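Local structure of probable CoA-transferase alpha subunit (Rhodococcus jostii, 6COJ) at residues L175-A180 with C207-K212; D188-A193 with L237-V242. The protein probably acts as the alpha subunit of a CoA-transferase-family enzyme and binds a CoA thioester that carries a spirolactone ring system. The protein carries 1 engineered substitution. All coordinates share one frame; numbering follows the deposited sequence.

Contact 1 of 2, residues L175-A180 with C207-K212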
ATOM      1  N   LEU A 175      -7.676  12.876  -4.732  1.00 13.35           N
ATOM      2  CA  LEU A 175      -8.277  12.810  -6.064  1.00 13.19           C
ATOM      3  C   LEU A 175      -9.609  12.061  -5.977  1.00 13.81           C
ATOM      4  O   LEU A 175      -9.760  10.919  -6.420  1.00 15.24           O
ATOM      5  CB  LEU A 175      -7.306  12.157  -7.049  1.00 14.14           C
ATOM      6  CG  LEU A 175      -6.024  12.955  -7.324  1.00 13.69           C
ATOM      7  CD1 LEU A 175      -5.016  12.122  -8.106  1.00 15.74           C
ATOM      8  CD2 LEU A 175      -6.341  14.250  -8.068  1.00 16.35           C
ATOM      9  N   ASN A 176     -10.586  12.722  -5.360  1.00 15.16           N
ATOM     10  CA  ASN A 176     -11.915  12.140  -5.257  1.00 14.72           C
ATOM     11  C   ASN A 176     -12.568  12.105  -6.630  1.00 14.70           C
ATOM     12  O   ASN A 176     -12.492  13.067  -7.395  1.00 16.84           O
ATOM     13  CB  ASN A 176     -12.776  12.972  -4.310  1.00 14.98           C
ATOM     14  CG  ASN A 176     -12.103  13.192  -2.974  1.00 24.72           C
ATOM     15  OD1 ASN A 176     -12.029  12.283  -2.157  1.00 26.46           O
ATOM     16  ND2 ASN A 176     -11.598  14.401  -2.751  1.00 26.86           N
ATOM     17  N   LEU A 177     -13.227  10.999  -6.940  1.00 13.14           N
ATOM     18  CA  LEU A 177     -13.806  10.785  -8.256  1.00 13.07           C
ATOM     19  C   LEU A 177     -15.310  10.570  -8.164  1.00 14.96           C
ATOM     20  O   LEU A 177     -15.795   9.869  -7.270  1.00 15.56           O
ATOM     21  CB  LEU A 177     -13.198   9.537  -8.895  1.00 13.48           C
ATOM     22  CG  LEU A 177     -11.672   9.412  -8.833  1.00 14.42           C
ATOM     23  CD1 LEU A 177     -11.222   8.030  -9.304  1.00 14.38           C
ATOM     24  CD2 LEU A 177     -11.019  10.508  -9.661  1.00 16.83           C
ATOM     25  N   ASP A 178     -16.048  11.145  -9.119  1.00 14.87           N
ATOM     26  CA  ASP A 178     -17.455  10.785  -9.234  1.00 14.42           C
ATOM     27  C   ASP A 178     -17.598   9.359  -9.732  1.00 15.67           C
ATOM     28  O   ASP A 178     -18.512   8.640  -9.311  1.00 15.98           O
ATOM     29  CB  ASP A 178     -18.183  11.754 -10.164  1.00 15.66           C
ATOM     30  CG  ASP A 178     -18.191  13.164  -9.621  1.00 18.18           C
ATOM     31  OD1 ASP A 178     -18.576  13.344  -8.445  1.00 23.24           O
ATOM     32  OD2 ASP A 178     -17.784  14.081 -10.357  1.00 18.73           O
ATOM     33  N   ALA A 179     -16.715   8.932 -10.634  1.00 14.98           N
ATOM     34  CA  ALA A 179     -16.811   7.592 -11.189  1.00 14.06           C
ATOM     35  C   ALA A 179     -15.425   7.069 -11.524  1.00 14.41           C
ATOM     36  O   ALA A 179     -14.480   7.837 -11.732  1.00 16.09           O
ATOM     37  CB  ALA A 179     -17.707   7.563 -12.435  1.00 15.40           C
ATOM     38  N   ALA A 180     -15.310   5.743 -11.548  1.00 14.32           N
ATOM     39  CA  ALA A 180     -14.112   5.065 -12.026  1.00 14.03           C
ATOM     40  C   ALA A 180     -14.513   4.050 -13.084  1.00 14.92           C
ATOM     41  O   ALA A 180     -15.543   3.376 -12.954  1.00 15.20           O
ATOM     42  CB  ALA A 180     -13.375   4.332 -10.889  1.00 14.31           C
ATOM     43  N   CYS A 207     -11.062   2.511  -8.015  1.00 12.52           N
ATOM     44  CA  CYS A 207     -12.372   2.151  -7.484  1.00 13.31           C
ATOM     45  C   CYS A 207     -12.562   2.686  -6.074  1.00 13.78           C
ATOM     46  O   CYS A 207     -13.628   3.225  -5.746  1.00 14.54           O
ATOM     47  CB  CYS A 207     -12.557   0.636  -7.510  1.00 13.50           C
ATOM     48  SG  CYS A 207     -12.802  -0.005  -9.177  1.00 15.09           S
ATOM     49  N   ALA A 208     -11.531   2.567  -5.232  1.00 12.04           N
ATOM     50  CA  ALA A 208     -11.647   3.014  -3.846  1.00 12.30           C
ATOM     51  C   ALA A 208     -11.816   4.524  -3.741  1.00 14.14           C
ATOM     52  O   ALA A 208     -12.358   5.011  -2.744  1.00 13.64           O
ATOM     53  CB  ALA A 208     -10.430   2.550  -3.037  1.00 12.87           C
ATOM     54  N   ALA A 209     -11.359   5.279  -4.742  1.00 14.55           N
ATOM     55  CA  ALA A 209     -11.430   6.737  -4.727  1.00 14.43           C
ATOM     56  C   ALA A 209     -12.731   7.286  -5.304  1.00 12.32           C
ATOM     57  O   ALA A 209     -12.926   8.506  -5.282  1.00 14.98           O
ATOM     58  CB  ALA A 209     -10.254   7.322  -5.518  1.00 15.65           C
ATOM     59  N   ALA A 210     -13.621   6.428  -5.809  1.00 14.03           N
ATOM     60  CA  ALA A 210     -14.755   6.860  -6.609  1.00 14.96           C
ATOM     61  C   ALA A 210     -16.084   6.561  -5.926  1.00 16.28           C
ATOM     62  O   ALA A 210     -16.203   5.652  -5.101  1.00 15.89           O
ATOM     63  CB  ALA A 210     -14.742   6.183  -7.985  1.00 14.48           C
ATOM     64  N   GLU A 211     -17.107   7.311  -6.344  1.00 16.10           N
ATOM     65  CA  GLU A 211     -18.474   7.080  -5.884  1.00 17.42           C
ATOM     66  C   GLU A 211     -19.155   5.959  -6.666  1.00 17.55           C
ATOM     67  O   GLU A 211     -19.750   5.054  -6.073  1.00 19.91           O
ATOM     68  CB  GLU A 211     -19.272   8.369  -6.034  1.00 19.74           C
ATOM     69  CG  GLU A 211     -20.706   8.295  -5.561  1.00 28.72           C
ATOM     70  CD  GLU A 211     -20.826   8.205  -4.054  1.00 74.21           C
ATOM     71  OE1 GLU A 211     -21.890   7.761  -3.571  1.00 84.74           O
ATOM     72  OE2 GLU A 211     -19.852   8.582  -3.360  1.00 77.31           O
ATOM     73  N   LYS A 212     -19.087   6.008  -7.998  1.00 18.51           N
ATOM     74  CA  LYS A 212     -19.688   4.999  -8.870  1.00 15.82           C
ATOM     75  C   LYS A 212     -18.578   4.261  -9.605  1.00 14.45           C
ATOM     76  O   LYS A 212     -17.712   4.892 -10.213  1.00 17.28           O
ATOM     77  CB  LYS A 212     -20.597   5.654  -9.915  1.00 17.56           C
ATOM     78  CG  LYS A 212     -21.740   6.481  -9.371  1.00 24.97           C
ATOM     79  CD  LYS A 212     -22.467   7.170 -10.531  1.00 34.57           C
ATOM     80  CE  LYS A 212     -23.335   8.327 -10.068  1.00 40.13           C
ATOM     81  NZ  LYS A 212     -24.369   7.892  -9.093  1.00 54.99           N
TER
HETATM   82  O   HOH W   1     -13.616  10.145  -3.050  1.00 39.40           O
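Leu-177 meets Ala-209 and Ala-210 with its side chain and bonds to the same segment through its backbone. Its CB lies 3.8 Å from Ala-210 CB. CG stands beside the backbone N, with the carbonyl carbon on the far side (chi1 -47°). This brings CD1 alongside the methyl of Ala-209, at 4.0 Å from CD1 to CB. The methyl of Ala-210 also touches that of Ala-180, CB to CB 3.7 Å. Val-65 of strand 62-65 packs on Leu-177, and Leu-124 of helix 117-128 packs on Ala-209. Without CG and its two methyls, an alanine here is likely to leave a gap between Val-65 and the methyl of Ala-209.

The pairing is parallel. It joins the starts of strands 177-184 and 213-217, neighbours in the Rossmann-like parallel sheet of the CoA-transferase fold. Leu-177 N donates to Ala-209 O, and Glu-211 N returns a bond to Leu-177 O. At the corners, Lys-212 N donates to Asp-178 O. Ala-180 N then donates to Lys-212 O at 2.9 Å.

Glu-211 CB rests 3.4 Å from Asp-178 O. Its CG is anti to the backbone N (chi1 -178°) and the chain bends at chi2 (71°), so the end of the Glu-211 side chain leads away. Lys-212 CB and CG run past Asp-178 O before that chain also leads away. The Asp-178 carboxylate turns to Thr-35, whose backbone N donates to OD2. At the exposed end a water bonds Asn-176 OD1 at 2.8 Å and also reaches Ala-209 O.

Contact 2 of 2, residues D188-A193 with L237-V242. With SO4 (sulfate ion), chain D.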
ATOM      1  N   ASP A 188     -16.787 -11.800 -11.213  1.00 14.92           N
ATOM      2  CA  ASP A 188     -18.109 -12.373 -11.008  1.00 16.26           C
ATOM      3  C   ASP A 188     -19.179 -11.284 -11.147  1.00 15.24           C
ATOM      4  O   ASP A 188     -18.871 -10.101 -11.342  1.00 15.96           O
ATOM      5  CB  ASP A 188     -18.145 -13.219  -9.723  1.00 15.58           C
ATOM      6  CG  ASP A 188     -18.188 -12.395  -8.429  1.00 15.19           C
ATOM      7  OD1 ASP A 188     -18.407 -11.159  -8.472  1.00 15.34           O
ATOM      8  OD2 ASP A 188     -17.916 -13.006  -7.371  1.00 16.49           O
ATOM      9  N   LYS A 189     -20.453 -11.696 -11.083  1.00 17.08           N
ATOM     10  CA  LYS A 189     -21.546 -10.751 -11.285  1.00 19.31           C
ATOM     11  C   LYS A 189     -21.729  -9.801 -10.118  1.00 17.12           C
ATOM     12  O   LYS A 189     -22.569  -8.899 -10.208  1.00 17.07           O
ATOM     13  CB  LYS A 189     -22.854 -11.493 -11.568  1.00 17.79           C
ATOM     14  CG  LYS A 189     -23.351 -12.359 -10.421  1.00 20.86           C
ATOM     15  CD  LYS A 189     -24.604 -13.088 -10.888  1.00 28.99           C
ATOM     16  CE  LYS A 189     -25.173 -14.006  -9.841  1.00 33.66           C
ATOM     17  NZ  LYS A 189     -26.337 -14.749 -10.417  1.00 33.78           N
ATOM     18  N   HIS A 190     -20.969  -9.977  -9.031  1.00 15.40           N
ATOM     19  CA  HIS A 190     -21.075  -9.123  -7.860  1.00 16.67           C
ATOM     20  C   HIS A 190     -19.948  -8.108  -7.765  1.00 17.39           C
ATOM     21  O   HIS A 190     -19.955  -7.285  -6.845  1.00 17.24           O
ATOM     22  CB  HIS A 190     -21.084  -9.974  -6.586  1.00 18.84           C
ATOM     23  CG  HIS A 190     -22.019 -11.139  -6.631  1.00 16.37           C
ATOM     24  ND1 HIS A 190     -23.388 -11.001  -6.726  1.00 20.93           N
ATOM     25  CD2 HIS A 190     -21.778 -12.470  -6.568  1.00 19.96           C
ATOM     26  CE1 HIS A 190     -23.947 -12.199  -6.741  1.00 22.34           C
ATOM     27  NE2 HIS A 190     -22.991 -13.107  -6.637  1.00 21.30           N
ATOM     28  N   GLY A 191     -18.964  -8.165  -8.660  1.00 15.20           N
ATOM     29  CA  GLY A 191     -17.867  -7.228  -8.632  1.00 14.60           C
ATOM     30  C   GLY A 191     -16.564  -7.753  -8.058  1.00 14.13           C
ATOM     31  O   GLY A 191     -15.569  -7.021  -8.087  1.00 16.10           O
ATOM     32  N   ASN A 192     -16.529  -8.966  -7.504  1.00 13.90           N
ATOM     33  CA  ASN A 192     -15.231  -9.558  -7.222  1.00 13.42           C
ATOM     34  C   ASN A 192     -14.482  -9.712  -8.534  1.00 14.25           C
ATOM     35  O   ASN A 192     -15.062 -10.151  -9.533  1.00 15.71           O
ATOM     36  CB  ASN A 192     -15.411 -10.903  -6.533  1.00 15.09           C
ATOM     37  CG  ASN A 192     -16.097 -10.783  -5.199  1.00 15.19           C
ATOM     38  OD1 ASN A 192     -15.652 -10.042  -4.306  1.00 14.21           O
ATOM     39  ND2 ASN A 192     -17.218 -11.490  -5.055  1.00 15.53           N
ATOM     40  N   ALA A 193     -13.215  -9.299  -8.559  1.00 14.07           N
ATOM     41  CA  ALA A 193     -12.521  -9.268  -9.843  1.00 13.04           C
ATOM     42  C   ALA A 193     -11.015  -9.383  -9.657  1.00 15.25           C
ATOM     43  O   ALA A 193     -10.460  -8.996  -8.616  1.00 15.91           O
ATOM     44  CB  ALA A 193     -12.866  -8.025 -10.672  1.00 13.90           C
ATOM     45  N   LEU A 237     -10.395  -6.509  -6.522  1.00 14.88           N
ATOM     46  CA  LEU A 237     -11.666  -5.864  -6.220  1.00 14.75           C
ATOM     47  C   LEU A 237     -12.554  -6.819  -5.441  1.00 14.92           C
ATOM     48  O   LEU A 237     -12.687  -7.996  -5.806  1.00 13.62           O
ATOM     49  CB  LEU A 237     -12.398  -5.433  -7.492  1.00 14.99           C
ATOM     50  CG  LEU A 237     -11.650  -4.529  -8.483  1.00 13.89           C
ATOM     51  CD1 LEU A 237     -12.587  -4.028  -9.579  1.00 14.49           C
ATOM     52  CD2 LEU A 237     -10.995  -3.348  -7.805  1.00 16.65           C
ATOM     53  N   ASN A 238     -13.169  -6.308  -4.382  1.00 15.18           N
ATOM     54  CA  ASN A 238     -14.214  -7.013  -3.656  1.00 13.83           C
ATOM     55  C   ASN A 238     -15.552  -6.317  -3.914  1.00 14.17           C
ATOM     56  O   ASN A 238     -15.617  -5.302  -4.613  1.00 14.75           O
ATOM     57  CB  ASN A 238     -13.843  -7.156  -2.169  1.00 13.99           C
ATOM     58  CG  ASN A 238     -13.762  -5.823  -1.443  1.00 14.05           C
ATOM     59  OD1 ASN A 238     -14.623  -4.957  -1.612  1.00 15.33           O
ATOM     60  ND2 ASN A 238     -12.719  -5.648  -0.647  1.00 15.94           N
ATOM     61  N   ARG A 239     -16.629  -6.863  -3.342  1.00 15.20           N
ATOM     62  CA  ARG A 239     -17.960  -6.382  -3.712  1.00 15.75           C
ATOM     63  C   ARG A 239     -18.211  -4.946  -3.274  1.00 16.52           C
ATOM     64  O   ARG A 239     -19.062  -4.279  -3.873  1.00 18.57           O
ATOM     65  CB  ARG A 239     -19.052  -7.301  -3.155  1.00 17.38           C
ATOM     66  CG  ARG A 239     -19.137  -8.649  -3.833  1.00 16.07           C
ATOM     67  CD  ARG A 239     -20.333  -9.467  -3.322  1.00 16.63           C
ATOM     68  NE  ARG A 239     -20.125  -9.963  -1.957  1.00 15.90           N
ATOM     69  CZ  ARG A 239     -20.748  -9.503  -0.878  1.00 16.65           C
ATOM     70  NH1 ARG A 239     -21.639  -8.519  -0.976  1.00 17.69           N
ATOM     71  NH2 ARG A 239     -20.473 -10.032   0.310  1.00 16.12           N
ATOM     72  N   MET A 240     -17.502  -4.453  -2.254  1.00 15.94           N
ATOM     73  CA  MET A 240     -17.677  -3.080  -1.788  1.00 19.38           C
ATOM     74  C   MET A 240     -17.002  -2.068  -2.681  1.00 14.27           C
ATOM     75  O   MET A 240     -17.033  -0.870  -2.362  1.00 17.24           O
ATOM     76  CB  MET A 240     -17.039  -2.889  -0.417  1.00 26.67           C
ATOM     77  CG  MET A 240     -17.420  -3.901   0.570  1.00 26.31           C
ATOM     78  SD  MET A 240     -16.930  -3.376   2.191  1.00 20.53           S
ATOM     79  CE  MET A 240     -15.188  -3.731   2.195  1.00 19.65           C
ATOM     80  N   MET A 241     -16.342  -2.512  -3.743  1.00 14.58           N
ATOM     81  CA  MET A 241     -15.568  -1.624  -4.595  1.00 15.00           C
ATOM     82  C   MET A 241     -16.142  -1.466  -5.992  1.00 14.87           C
ATOM     83  O   MET A 241     -15.524  -0.782  -6.820  1.00 15.57           O
ATOM     84  CB  MET A 241     -14.127  -2.133  -4.690  1.00 14.76           C
ATOM     85  CG  MET A 241     -13.443  -2.216  -3.335  1.00 15.27           C
ATOM     86  SD  MET A 241     -11.891  -3.143  -3.331  1.00 15.99           S
ATOM     87  CE  MET A 241     -10.810  -2.035  -4.231  1.00 16.94           C
ATOM     88  N   VAL A 242     -17.298  -2.069  -6.281  1.00 13.83           N
ATOM     89  CA  VAL A 242     -17.833  -2.148  -7.637  1.00 13.69           C
ATOM     90  C   VAL A 242     -19.336  -1.933  -7.600  1.00 16.02           C
ATOM     91  O   VAL A 242     -20.039  -2.504  -6.760  1.00 16.19           O
ATOM     92  CB  VAL A 242     -17.519  -3.525  -8.258  1.00 13.50           C
ATOM     93  CG1 VAL A 242     -18.211  -3.669  -9.621  1.00 15.58           C
ATOM     94  CG2 VAL A 242     -16.023  -3.724  -8.378  1.00 17.02           C
TER
HETATM   95  S   SO4 D 302     -26.751 -15.565  -6.659  1.00 80.01           S
HETATM   96  O1  SO4 D 302     -27.403 -15.243  -7.924  1.00 82.60           O
HETATM   97  O2  SO4 D 302     -26.247 -14.338  -6.044  1.00 78.11           O
HETATM   98  O3  SO4 D 302     -27.724 -16.197  -5.771  1.00 79.91           O
HETATM   99  O4  SO4 D 302     -25.639 -16.479  -6.903  1.00 78.66           O
HETATM  100  O   HOH W   2     -16.250  -9.327  -1.747  1.00 16.35           O
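Ala-193 and Leu-237 form an antiparallel hydrogen-bonded pair in a small three-stranded sheet of strands 186-187, 193-194 and 235-237. Ala-193 N donates to Leu-237 O at 3.1 Å, and Leu-237 N donates back to Ala-193 O. Beyond the strands the contact is between two loops. Val-242 comes over Gly-191, with its CG2 3.3 Å from Gly-191 O. A CB on Gly-191 would run into the Val-242 side chain.

The aliphatic part of Arg-239 lies alongside His-190 and Asn-192. Its CD is 3.4 Å from His-190 CB. Asn-192 CG lies beside the backbone N (chi1 -63°), which brings ND2 to 3.6 Å from Arg-239 CG. The guanidinium plane stands 86° from the Asn-192 amide. A water donates to Asn-192 OD1 at 2.7 Å and accepts from Arg-239 N. NH1 and NH2 of Arg-239 bond backbone atoms of the chain of another protein, and NE makes a salt bridge with an acidic side chain of it.

Asp-188 holds His-190 and Asn-192, which flank Arg-239. Its OD1 accepts His-190 N in an Asx turn. Its OD2 also bonds Thr-223 OG1. Further out, Lys-189 NZ and Ser-15 OG bond a sulfate, probably from the crystallisation liquor. Asp-188 OD2 takes Asn-192 ND2 on its syn lone pair at 2.9 Å, with the oxygen in the amide plane.

Both contacts are buried, but contact 1 lies nearer the middle, its centre about 11 Å from the chain centre against about 18 Å for contact 2. Contact 1 joins strands 177-184 and 213-217 of the main parallel sheet through backbone bonds and small methyls. The same strands also pack on contact 2, through Leu-184 and Val-215. Contact 2 joins loops at the small antiparallel sheet. Its chemistry is more polar: a carboxylate, an amide and a guanidinium, the last two also bonded to the chain of another protein. The segments of the two contacts alternate along the chain. They touch at Cys-207, where Cys-207 CB lies 3.4 Å from Met-241 O and Cys-207 SG lies 4.0 Å from Leu-237 CD2.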